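Local coordinates for protein putative NADH-flavin reductase (Lactobacillus casei ATCC 334, PDB 3H2S) that binds NADPH in a Rossmann-type fold and probably works as an NAD(P)H-dependent oxidoreductase, perhaps reducing flavin, at residues G10-A15 with E160-G165; V67-V72 with V101-S106; V17-R22 with M192-L197. All blocks are in the same frame, centred on the assembly; numbering follows the deposited sequence.

Contact 1: G10-A15 with E160-G165; sequences GRAGSA and EAFPSG. With NDP (NADPH dihydro-nicotinamide-adenine-dinucleotide phosphate), chain C.
R11 reaches from the first turn of helix 11-22 to the backbone of F162, and two of its nitrogens share one carbonyl oxygen. The stronger bond runs from R11 NH2 to F162 O, 2.6 Å long and nearly straight at 165°; it arrives in the carbonyl plane on a lone pair and lies in the guanidinium plane too. R11 NH1 adds a weak bond to the same oxygen. S164 N also comes close to NH2, but both are donors and no bond joins them.

The same arginine ties this bond to the cofactor. Its NH1 donates to O2N of the NADPH nicotinamide-side phosphate at 2.9 Å, at the edge of the guanidinium; the group spans phosphate and loop, and the two acceptors at its edge probably fix its rotation. A bend at chi3 (61°) turns the guanidinium toward both acceptors. Backbone amides grip the rest of the pyrophosphate: R11 N to O2A at 2.7 Å and A12 N to O1N at 2.8 Å. This is the usual Rossmann diphosphate site at a helix start, where the helix dipole probably adds to the attraction. G10 is the N-cap, and its carbonyl oxygen takes bonds from both S14 N and S14 OG.

Apolar contact is lighter. A12 CB meets F162 CZ at 3.8 Å, approaching the ring obliquely, while NADPH O4D lies at the ring edge, 3.5 Å from F162 CE2. Any cation-pi attraction between R11 and this ring is long and weak at most.

Helix 189-201 lies beside both segments: T189 touches R11, A15 and F162, and M192 packs on the F162 ring. The loop that follows strand 153-158 thus runs between that helix and the nicotinamide half of the cofactor.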
loop_
_atom_site.group_PDB
_atom_site.type_symbol
_atom_site.label_atom_id
_atom_site.label_comp_id
_atom_site.label_asym_id
_atom_site.label_seq_id
_atom_site.Cartn_x
_atom_site.Cartn_y
_atom_site.Cartn_z
ATOM N N GLY A 10 5.955 18.000 13.438
ATOM C CA GLY A 10 4.515 18.244 13.558
ATOM C C GLY A 10 4.060 18.387 15.003
ATOM O O GLY A 10 4.860 18.293 15.937
ATOM N N ARG A 11 2.757 18.541 15.190
ATOM C CA ARG A 11 2.186 18.708 16.528
ATOM C C ARG A 11 2.334 17.417 17.338
ATOM O O ARG A 11 2.913 17.439 18.421
ATOM C CB ARG A 11 0.715 19.122 16.438
ATOM C CG ARG A 11 0.500 20.430 15.612
ATOM C CD ARG A 11 -0.959 20.640 15.233
ATOM N NE ARG A 11 -1.802 20.761 16.408
ATOM C CZ ARG A 11 -2.668 19.834 16.816
ATOM N NH1 ARG A 11 -2.829 18.713 16.127
ATOM N NH2 ARG A 11 -3.392 20.051 17.902
ATOM N N ALA A 12 1.827 16.307 16.802
ATOM C CA ALA A 12 1.990 14.987 17.441
ATOM C C ALA A 12 3.463 14.584 17.492
ATOM O O ALA A 12 3.976 14.180 18.540
ATOM C CB ALA A 12 1.174 13.927 16.719
ATOM N N GLY A 13 4.155 14.776 16.371
ATOM C CA GLY A 13 5.557 14.370 16.251
ATOM C C GLY A 13 6.507 15.003 17.247
ATOM O O GLY A 13 7.340 14.318 17.846
ATOM N N SER A 14 6.375 16.308 17.452
ATOM C CA SER A 14 7.280 17.007 18.339
ATOM C C SER A 14 7.041 16.585 19.792
ATOM O O SER A 14 7.985 16.476 20.579
ATOM C CB SER A 14 7.135 18.517 18.184
ATOM O OG SER A 14 5.835 18.933 18.538
ATOM N N ALA A 15 5.791 16.254 20.107
ATOM C CA ALA A 15 5.429 15.772 21.437
ATOM C C ALA A 15 6.018 14.378 21.660
ATOM O O ALA A 15 6.501 14.061 22.755
ATOM C CB ALA A 15 3.927 15.736 21.583
ATOM N N GLU A 160 -11.999 12.384 18.849
ATOM C CA GLU A 160 -12.481 13.317 17.839
ATOM C C GLU A 160 -11.653 14.605 17.810
ATOM O O GLU A 160 -11.413 15.180 16.738
ATOM C CB GLU A 160 -13.950 13.635 18.106
ATOM C CG GLU A 160 -14.385 15.030 17.698
ATOM C CD GLU A 160 -15.809 15.061 17.183
ATOM O OE1 GLU A 160 -16.385 13.970 16.968
ATOM O OE2 GLU A 160 -16.341 16.174 16.967
ATOM N N ALA A 161 -11.213 15.056 18.982
ATOM C CA ALA A 161 -10.428 16.287 19.067
ATOM C C ALA A 161 -8.987 15.989 19.461
ATOM O O ALA A 161 -8.742 15.286 20.435
ATOM C CB ALA A 161 -11.067 17.276 20.052
ATOM N N PHE A 162 -8.037 16.571 18.729
ATOM C CA PHE A 162 -6.611 16.302 18.959
ATOM C C PHE A 162 -5.824 17.612 19.216
ATOM O O PHE A 162 -4.890 17.953 18.478
ATOM C CB PHE A 162 -6.049 15.543 17.744
ATOM C CG PHE A 162 -4.709 14.902 17.975
ATOM C CD1 PHE A 162 -4.171 14.791 19.249
ATOM C CD2 PHE A 162 -3.989 14.391 16.896
ATOM C CE1 PHE A 162 -2.949 14.160 19.447
ATOM C CE2 PHE A 162 -2.769 13.774 17.077
ATOM C CZ PHE A 162 -2.235 13.675 18.358
ATOM N N PRO A 163 -6.187 18.340 20.282
ATOM C CA PRO A 163 -5.573 19.632 20.579
ATOM C C PRO A 163 -4.124 19.498 21.063
ATOM O O PRO A 163 -3.730 18.462 21.611
ATOM C CB PRO A 163 -6.450 20.171 21.722
ATOM C CG PRO A 163 -6.996 18.943 22.373
ATOM C CD PRO A 163 -7.255 18.005 21.244
ATOM N N SER A 164 -3.346 20.562 20.903
ATOM C CA SER A 164 -2.014 20.613 21.492
ATOM C C SER A 164 -2.141 20.768 22.995
ATOM O O SER A 164 -3.064 21.417 23.475
ATOM C CB SER A 164 -1.227 21.791 20.918
ATOM O OG SER A 164 -0.103 22.079 21.729
ATOM N N GLY A 165 -1.319 20.044 23.746
ATOM C CA GLY A 165 -1.328 20.201 25.197
ATOM C C GLY A 165 -0.368 19.255 25.891
ATOM O O GLY A 165 0.019 18.247 25.319
HETATM P PA NDP C . 0.942 18.153 11.643
HETATM O O1A NDP C . 0.028 18.878 10.613
HETATM O O2A NDP C . 1.384 18.908 12.849
HETATM O O5B NDP C . 2.214 17.890 10.554
HETATM C C5B NDP C . 2.573 16.485 10.590
HETATM C C4B NDP C . 3.992 16.272 9.933
HETATM O O4B NDP C . 3.802 16.003 8.558
HETATM C C3B NDP C . 4.885 17.558 9.977
HETATM O O3B NDP C . 6.086 17.169 10.566
HETATM C C2B NDP C . 5.072 17.890 8.440
HETATM O O2B NDP C . 6.264 18.485 8.067
HETATM C C1B NDP C . 4.932 16.445 7.866
HETATM N N9A NDP C . 4.568 16.486 6.440
HETATM C C8A NDP C . 3.329 16.969 5.945
HETATM N N7A NDP C . 3.226 16.873 4.617
HETATM C C5A NDP C . 4.439 16.271 4.220
HETATM C C6A NDP C . 4.882 15.898 2.939
HETATM N N6A NDP C . 4.086 16.171 1.867
HETATM N N1A NDP C . 6.213 15.565 2.778
HETATM C C2A NDP C . 6.921 15.310 3.918
HETATM N N3A NDP C . 6.532 15.439 5.222
HETATM C C4A NDP C . 5.285 16.011 5.334
HETATM O O3 NDP C . -0.061 17.013 12.069
HETATM P PN NDP C . -0.733 16.400 13.413
HETATM O O1N NDP C . 0.381 16.192 14.457
HETATM O O2N NDP C . -1.732 17.444 13.811
HETATM O O5D NDP C . -1.389 14.932 13.131
HETATM C C5D NDP C . -0.654 13.719 13.319
HETATM C C4D NDP C . -1.608 12.554 13.001
HETATM O O4D NDP C . -2.778 12.801 13.761
HETATM C C3D NDP C . -2.043 12.359 11.518
HETATM O O3D NDP C . -2.208 11.016 11.245
HETATM C C2D NDP C . -3.392 13.167 11.502
HETATM O O2D NDP C . -4.275 12.668 10.530
HETATM C C1D NDP C . -3.910 12.748 12.925
HETATM N N1N NDP C . -5.042 13.574 13.341
HETATM C C2N NDP C . -6.325 12.891 13.459
HETATM C C3N NDP C . -7.525 13.818 13.660
HETATM C C7N NDP C . -8.676 13.045 14.279
HETATM O O7N NDP C . -8.921 11.910 13.895
HETATM N N7N NDP C . -9.531 13.704 15.150
HETATM C C4N NDP C . -7.307 15.186 14.274
HETATM C C5N NDP C . -6.042 15.875 13.829
HETATM C C6N NDP C . -4.865 15.015 13.428
HETATM P P2B NDP C . 6.500 20.081 8.306
HETATM O O1X NDP C . 6.656 20.344 9.848
HETATM O O2X NDP C . 7.930 20.398 7.729
HETATM O O3X NDP C . 5.409 20.911 7.723
#

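Contact 2: V67-V72 with V101-S106; sequences VDALSV and VFILGS. With NDP (NADPH dihydro-nicotinamide-adenine-dinucleotide phosphate), chain C.
D68 and V101 are joined by the main backbone bond between these neighbouring parallel strands: D68 N donates to V101 O at 2.8 Å, nearly straight at 169°. One step on, I103 N returns a weak bond to D68 O, 3.4 Å long, as the strands begin to part.

Beside this pairing, D68 and F102 project from the same face of the sheet. D68 OD2 sits 3.5 Å from F102 CD1, at the ring edge, with carboxylate and ring planes 66° apart. With CG anti to the backbone N (chi1 178°), the carboxylate is carried forward along the chain; OD1 then accepts from L70 N at 3.1 Å, closing an Asx turn where the strand gives way to loop. With an alanine here, L70 N is likely to lose that acceptor, the CD1 edge of F102 its contact with OD2, and the turn to be freer to shift. V67 and V101 occupy the other face, and A69 CB touches I103 CD1 at 4.1 Å.

Past the strand ends the two loops separate around NADPH. S71 N makes a weak bond to the ribose oxygen O4B, S106 N donates to the carboxamide oxygen O7N at 2.7 Å, and I103 CG2 lies 3.5 Å from O4D of the other ribose.

The pair belongs to the beta-alpha-beta unit of strand 65-68, helix 80-91 and strand 99-103. Helix 189-201 covers V67, V101 and I103; helix 132-145 lies over D68 and F102, with helix 80-91 also touching F102. Strand 153-158 continues the sheet beyond F102.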
loop_
_atom_site.group_PDB
_atom_site.type_symbol
_atom_site.label_atom_id
_atom_site.label_comp_id
_atom_site.label_asym_id
_atom_site.label_seq_id
_atom_site.Cartn_x
_atom_site.Cartn_y
_atom_site.Cartn_z
ATOM N N VAL A 67 7.816 5.752 14.363
ATOM C CA VAL A 67 6.496 6.307 14.588
ATOM C C VAL A 67 6.077 7.161 13.404
ATOM O O VAL A 67 6.823 8.048 12.975
ATOM C CB VAL A 67 6.438 7.146 15.890
ATOM C CG1 VAL A 67 5.011 7.726 16.080
ATOM C CG2 VAL A 67 6.840 6.284 17.080
ATOM N N ASP A 68 4.913 6.857 12.840
ATOM C CA ASP A 68 4.369 7.636 11.720
ATOM C C ASP A 68 3.433 8.747 12.236
ATOM O O ASP A 68 2.282 8.488 12.584
ATOM C CB ASP A 68 3.656 6.716 10.710
ATOM C CG ASP A 68 3.028 7.471 9.538
ATOM O OD1 ASP A 68 2.959 8.718 9.570
ATOM O OD2 ASP A 68 2.579 6.795 8.569
ATOM N N ALA A 69 3.970 9.961 12.377
ATOM C CA ALA A 69 3.163 11.102 12.794
ATOM C C ALA A 69 2.997 12.114 11.670
ATOM O O ALA A 69 2.837 13.308 11.922
ATOM C CB ALA A 69 3.802 11.785 14.029
ATOM N N LEU A 70 3.090 11.646 10.430
ATOM C CA LEU A 70 2.910 12.514 9.265
ATOM C C LEU A 70 1.438 12.837 9.077
ATOM O O LEU A 70 0.565 12.024 9.415
ATOM C CB LEU A 70 3.447 11.828 7.998
ATOM C CG LEU A 70 4.952 11.602 7.929
ATOM C CD1 LEU A 70 5.278 10.440 6.975
ATOM C CD2 LEU A 70 5.705 12.872 7.550
ATOM N N SER A 71 1.169 13.999 8.480
ATOM C CA SER A 71 -0.196 14.360 8.129
ATOM C C SER A 71 -0.287 15.105 6.804
ATOM O O SER A 71 0.731 15.371 6.155
ATOM C CB SER A 71 -0.840 15.184 9.236
ATOM O OG SER A 71 -2.256 15.075 9.158
ATOM N N VAL A 72 -1.511 15.453 6.424
ATOM C CA VAL A 72 -1.774 16.144 5.176
ATOM C C VAL A 72 -2.752 17.268 5.476
ATOM O O VAL A 72 -3.826 17.024 6.048
ATOM C CB VAL A 72 -2.435 15.208 4.153
ATOM C CG1 VAL A 72 -2.694 15.951 2.842
ATOM C CG2 VAL A 72 -1.567 13.970 3.908
ATOM N N VAL A 101 4.492 2.290 14.992
ATOM C CA VAL A 101 3.231 2.856 15.444
ATOM C C VAL A 101 2.692 3.875 14.447
ATOM O O VAL A 101 3.367 4.845 14.106
ATOM C CB VAL A 101 3.361 3.510 16.848
ATOM C CG1 VAL A 101 2.034 4.171 17.289
ATOM C CG2 VAL A 101 3.814 2.477 17.860
ATOM N N PHE A 102 1.454 3.673 14.025
ATOM C CA PHE A 102 0.796 4.589 13.086
ATOM C C PHE A 102 -0.318 5.321 13.810
ATOM O O PHE A 102 -1.121 4.690 14.516
ATOM C CB PHE A 102 0.195 3.812 11.905
ATOM C CG PHE A 102 1.209 3.116 11.066
ATOM C CD1 PHE A 102 1.699 3.716 9.922
ATOM C CD2 PHE A 102 1.703 1.865 11.436
ATOM C CE1 PHE A 102 2.675 3.093 9.145
ATOM C CE2 PHE A 102 2.717 1.251 10.696
ATOM C CZ PHE A 102 3.196 1.863 9.543
ATOM N N ILE A 103 -0.288 6.652 13.735
ATOM C CA ILE A 103 -1.395 7.450 14.217
ATOM C C ILE A 103 -2.459 7.485 13.120
ATOM O O ILE A 103 -2.203 7.929 11.996
ATOM C CB ILE A 103 -1.008 8.893 14.567
ATOM C CG1 ILE A 103 0.114 8.933 15.633
ATOM C CG2 ILE A 103 -2.233 9.641 15.053
ATOM C CD1 ILE A 103 0.529 10.348 16.021
ATOM N N LEU A 104 -3.663 7.059 13.471
ATOM C CA LEU A 104 -4.743 6.941 12.502
ATOM C C LEU A 104 -5.759 8.057 12.730
ATOM O O LEU A 104 -5.443 9.082 13.340
ATOM C CB LEU A 104 -5.388 5.552 12.614
ATOM C CG LEU A 104 -4.434 4.388 12.303
ATOM C CD1 LEU A 104 -5.081 3.049 12.641
ATOM C CD2 LEU A 104 -3.959 4.417 10.850
ATOM N N GLY A 105 -6.936 7.918 12.135
ATOM C CA GLY A 105 -7.964 8.936 12.253
ATOM C C GLY A 105 -9.103 8.471 13.135
ATOM O O GLY A 105 -9.246 7.276 13.416
ATOM N N SER A 106 -9.962 9.419 13.491
ATOM C CA SER A 106 -11.140 9.142 14.293
ATOM C C SER A 106 -12.248 8.506 13.445
ATOM O O SER A 106 -13.107 7.795 13.954
ATOM C CB SER A 106 -11.621 10.460 14.917
ATOM O OG SER A 106 -12.065 10.249 16.242
HETATM P PA NDP C . 0.942 18.153 11.643
HETATM O O1A NDP C . 0.028 18.878 10.613
HETATM O O2A NDP C . 1.384 18.908 12.849
HETATM O O5B NDP C . 2.214 17.890 10.554
HETATM C C5B NDP C . 2.573 16.485 10.590
HETATM C C4B NDP C . 3.992 16.272 9.933
HETATM O O4B NDP C . 3.802 16.003 8.558
HETATM C C3B NDP C . 4.885 17.558 9.977
HETATM O O3B NDP C . 6.086 17.169 10.566
HETATM C C2B NDP C . 5.072 17.890 8.440
HETATM O O2B NDP C . 6.264 18.485 8.067
HETATM C C1B NDP C . 4.932 16.445 7.866
HETATM N N9A NDP C . 4.568 16.486 6.440
HETATM C C8A NDP C . 3.329 16.969 5.945
HETATM N N7A NDP C . 3.226 16.873 4.617
HETATM C C5A NDP C . 4.439 16.271 4.220
HETATM C C6A NDP C . 4.882 15.898 2.939
HETATM N N6A NDP C . 4.086 16.171 1.867
HETATM N N1A NDP C . 6.213 15.565 2.778
HETATM C C2A NDP C . 6.921 15.310 3.918
HETATM N N3A NDP C . 6.532 15.439 5.222
HETATM C C4A NDP C . 5.285 16.011 5.334
HETATM O O3 NDP C . -0.061 17.013 12.069
HETATM P PN NDP C . -0.733 16.400 13.413
HETATM O O1N NDP C . 0.381 16.192 14.457
HETATM O O2N NDP C . -1.732 17.444 13.811
HETATM O O5D NDP C . -1.389 14.932 13.131
HETATM C C5D NDP C . -0.654 13.719 13.319
HETATM C C4D NDP C . -1.608 12.554 13.001
HETATM O O4D NDP C . -2.778 12.801 13.761
HETATM C C3D NDP C . -2.043 12.359 11.518
HETATM O O3D NDP C . -2.208 11.016 11.245
HETATM C C2D NDP C . -3.392 13.167 11.502
HETATM O O2D NDP C . -4.275 12.668 10.530
HETATM C C1D NDP C . -3.910 12.748 12.925
HETATM N N1N NDP C . -5.042 13.574 13.341
HETATM C C2N NDP C . -6.325 12.891 13.459
HETATM C C3N NDP C . -7.525 13.818 13.660
HETATM C C7N NDP C . -8.676 13.045 14.279
HETATM O O7N NDP C . -8.921 11.910 13.895
HETATM N N7N NDP C . -9.531 13.704 15.150
HETATM C C4N NDP C . -7.307 15.186 14.274
HETATM C C5N NDP C . -6.042 15.875 13.829
HETATM C C6N NDP C . -4.865 15.015 13.428
HETATM P P2B NDP C . 6.500 20.081 8.306
HETATM O O1X NDP C . 6.656 20.344 9.848
HETATM O O2X NDP C . 7.930 20.398 7.729
HETATM O O3X NDP C . 5.409 20.911 7.723
#

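Contact 3: V17-R22 with M192-L197; sequences VAEARR and MALAIL
E19 presses its aliphatic stem into helix 189-201, and its course from CB outward traces most of this helix pair. CB meets A193 CB at 3.8 Å; E19 and A193 are also the pair with the closest CA atoms across the two segments. A chi1 of -179° swings CG away from the backbone N and out over the partner helix, where it lands 3.7 Å from L197 CG; the two side chains lie alongside, running opposite ways. A bend at chi2 (63°) then lifts the carboxylate away from L197 toward L194. There CD lies 3.6 Å from L194 CD2, and OE2 approaches the same methyl at 3.4 Å, so one leucine branch lies against the carboxylate.

The polar tip finds its partners on its own side of the contact. R22 NE donates to OE1 at 3.2 Å, on the syn side but tilted out of the carboxylate plane, and R22 NH2 forms a salt bridge with OE2 at 2.7 Å through a weak, strongly bent hydrogen bond. R23 NE makes a further salt bridge to OE2. With two arginines as partners, the glutamate probably stays ionised although buried among aliphatic groups. The R22 guanidinium also has L194 CD2 near its edge.

L197 fills the rest of the interface. Its CD2 stands 4.0 Å from A20 N, and CD1 faces A20 CB; the small alanines A20 and A193 leave room for the larger side chains.

No hydrogen bond crosses between the segments, whose axes approach to 9.2 Å with a crossing angle of -52°. I16 receives I196 and L197 farther back on helix 11-22, while V27 of strand 26-31 touches A20. Two helices packed on one face of a mostly parallel sheet form one helical layer of the alpha/beta/alpha sandwich of a Rossmann fold.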
loop_
_atom_site.group_PDB
_atom_site.type_symbol
_atom_site.label_atom_id
_atom_site.label_comp_id
_atom_site.label_asym_id
_atom_site.label_seq_id
_atom_site.Cartn_x
_atom_site.Cartn_y
_atom_site.Cartn_z
ATOM N N VAL A 17 8.723 13.185 20.125
ATOM C CA VAL A 17 10.171 13.349 20.269
ATOM C C VAL A 17 10.536 13.709 21.704
ATOM O O VAL A 17 11.403 13.072 22.311
ATOM C CB VAL A 17 10.745 14.407 19.290
ATOM C CG1 VAL A 17 12.203 14.749 19.659
ATOM C CG2 VAL A 17 10.672 13.898 17.858
ATOM N N ALA A 18 9.764 14.621 22.300
ATOM C CA ALA A 18 10.017 15.056 23.670
ATOM C C ALA A 18 9.812 13.919 24.676
ATOM O O ALA A 18 10.646 13.699 25.562
ATOM C CB ALA A 18 9.118 16.252 24.025
ATOM N N GLU A 19 8.726 13.177 24.512
ATOM C CA GLU A 19 8.420 12.079 25.422
ATOM C C GLU A 19 9.472 10.982 25.272
ATOM O O GLU A 19 9.885 10.373 26.258
ATOM C CB GLU A 19 7.021 11.511 25.156
ATOM C CG GLU A 19 6.629 10.365 26.110
ATOM C CD GLU A 19 6.550 10.813 27.571
ATOM O OE1 GLU A 19 6.441 12.040 27.813
ATOM O OE2 GLU A 19 6.612 9.944 28.479
ATOM N N ALA A 20 9.879 10.712 24.034
ATOM C CA ALA A 20 10.952 9.754 23.779
ATOM C C ALA A 20 12.241 10.126 24.501
ATOM O O ALA A 20 12.898 9.258 25.080
ATOM C CB ALA A 20 11.200 9.613 22.289
ATOM N N ARG A 21 12.621 11.403 24.425
ATOM C CA ARG A 21 13.838 11.878 25.072
ATOM C C ARG A 21 13.702 11.829 26.580
ATOM O O ARG A 21 14.673 11.504 27.288
ATOM C CB ARG A 21 14.185 13.302 24.627
ATOM C CG ARG A 21 14.652 13.372 23.189
ATOM C CD ARG A 21 14.800 14.820 22.737
ATOM N NE ARG A 21 16.123 15.344 23.056
ATOM C CZ ARG A 21 16.348 16.561 23.532
ATOM N NH1 ARG A 21 15.330 17.385 23.756
ATOM N NH2 ARG A 21 17.594 16.961 23.748
ATOM N N ARG A 22 12.515 12.172 27.081
ATOM C CA ARG A 22 12.276 12.098 28.529
ATOM C C ARG A 22 12.518 10.666 29.008
ATOM O O ARG A 22 13.082 10.441 30.087
ATOM C CB ARG A 22 10.845 12.529 28.877
ATOM C CG ARG A 22 10.575 12.566 30.383
ATOM C CD ARG A 22 9.214 13.189 30.698
ATOM N NE ARG A 22 8.116 12.224 30.585
ATOM C CZ ARG A 22 7.961 11.150 31.360
ATOM N NH1 ARG A 22 8.898 10.805 32.233
ATOM N NH2 ARG A 22 6.923 10.346 31.174
HETATM N N MSE A 192 -1.275 11.600 23.743
HETATM C CA MSE A 192 -0.978 10.720 22.622
HETATM C C MSE A 192 0.478 10.261 22.684
HETATM O O MSE A 192 0.766 9.082 22.459
HETATM C CB MSE A 192 -1.274 11.417 21.279
HETATM C CG MSE A 192 -0.848 10.601 20.067
HETATM SE SE MSE A 192 -1.828 8.895 19.903
HETATM C CE MSE A 192 -3.551 9.608 19.325
ATOM N N ALA A 193 1.387 11.179 23.002
ATOM C CA ALA A 193 2.796 10.815 23.138
ATOM C C ALA A 193 2.999 9.759 24.240
ATOM O O ALA A 193 3.765 8.815 24.054
ATOM C CB ALA A 193 3.672 12.053 23.410
ATOM N N LEU A 194 2.349 9.952 25.387
ATOM C CA LEU A 194 2.381 8.952 26.463
ATOM C C LEU A 194 1.964 7.588 25.939
ATOM O O LEU A 194 2.611 6.581 26.222
ATOM C CB LEU A 194 1.450 9.339 27.628
ATOM C CG LEU A 194 1.810 10.507 28.551
ATOM C CD1 LEU A 194 0.871 10.516 29.763
ATOM C CD2 LEU A 194 3.268 10.438 28.992
ATOM N N ALA A 195 0.823 7.554 25.257
ATOM C CA ALA A 195 0.251 6.302 24.747
ATOM C C ALA A 195 1.178 5.610 23.747
ATOM O O ALA A 195 1.312 4.397 23.742
ATOM C CB ALA A 195 -1.140 6.571 24.116
ATOM N N ILE A 196 1.754 6.388 22.840
ATOM C CA ILE A 196 2.696 5.861 21.879
ATOM C C ILE A 196 3.943 5.263 22.521
ATOM O O ILE A 196 4.300 4.122 22.232
ATOM C CB ILE A 196 3.061 6.935 20.839
ATOM C CG1 ILE A 196 1.825 7.228 19.963
ATOM C CG2 ILE A 196 4.253 6.465 19.988
ATOM C CD1 ILE A 196 2.000 8.392 18.985
ATOM N N LEU A 197 4.560 6.006 23.439
ATOM C CA LEU A 197 5.751 5.541 24.112
ATOM C C LEU A 197 5.437 4.374 25.028
ATOM O O LEU A 197 6.249 3.471 25.163
ATOM C CB LEU A 197 6.451 6.669 24.882
ATOM C CG LEU A 197 7.573 7.371 24.102
ATOM C CD1 LEU A 197 8.665 6.390 23.695
ATOM C CD2 LEU A 197 7.013 8.099 22.887
#

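How the contacts relate
Contact 2 is the innermost of the three, a buried strand pairing with one good and one weak backbone bond. Contact 1 is partly buried and the most polar, with a charged side chain bridging phosphate and loop carbonyl; contact 3 packs two helices through aliphatic groups, with its charges paired on the 11-22 side, at the helix's C-terminal end. Contacts 1 and 3 share helix 11-22, whose start faces NADPH and whose later turns meet helix 189-201. Contacts 1 and 2 both hold the cofactor and touch through A12 and I103. I196 of contact 3 packs on V67, V101 and I103, joining the helix layer to the sheet. Along the chain, contact 2 is nested within both others.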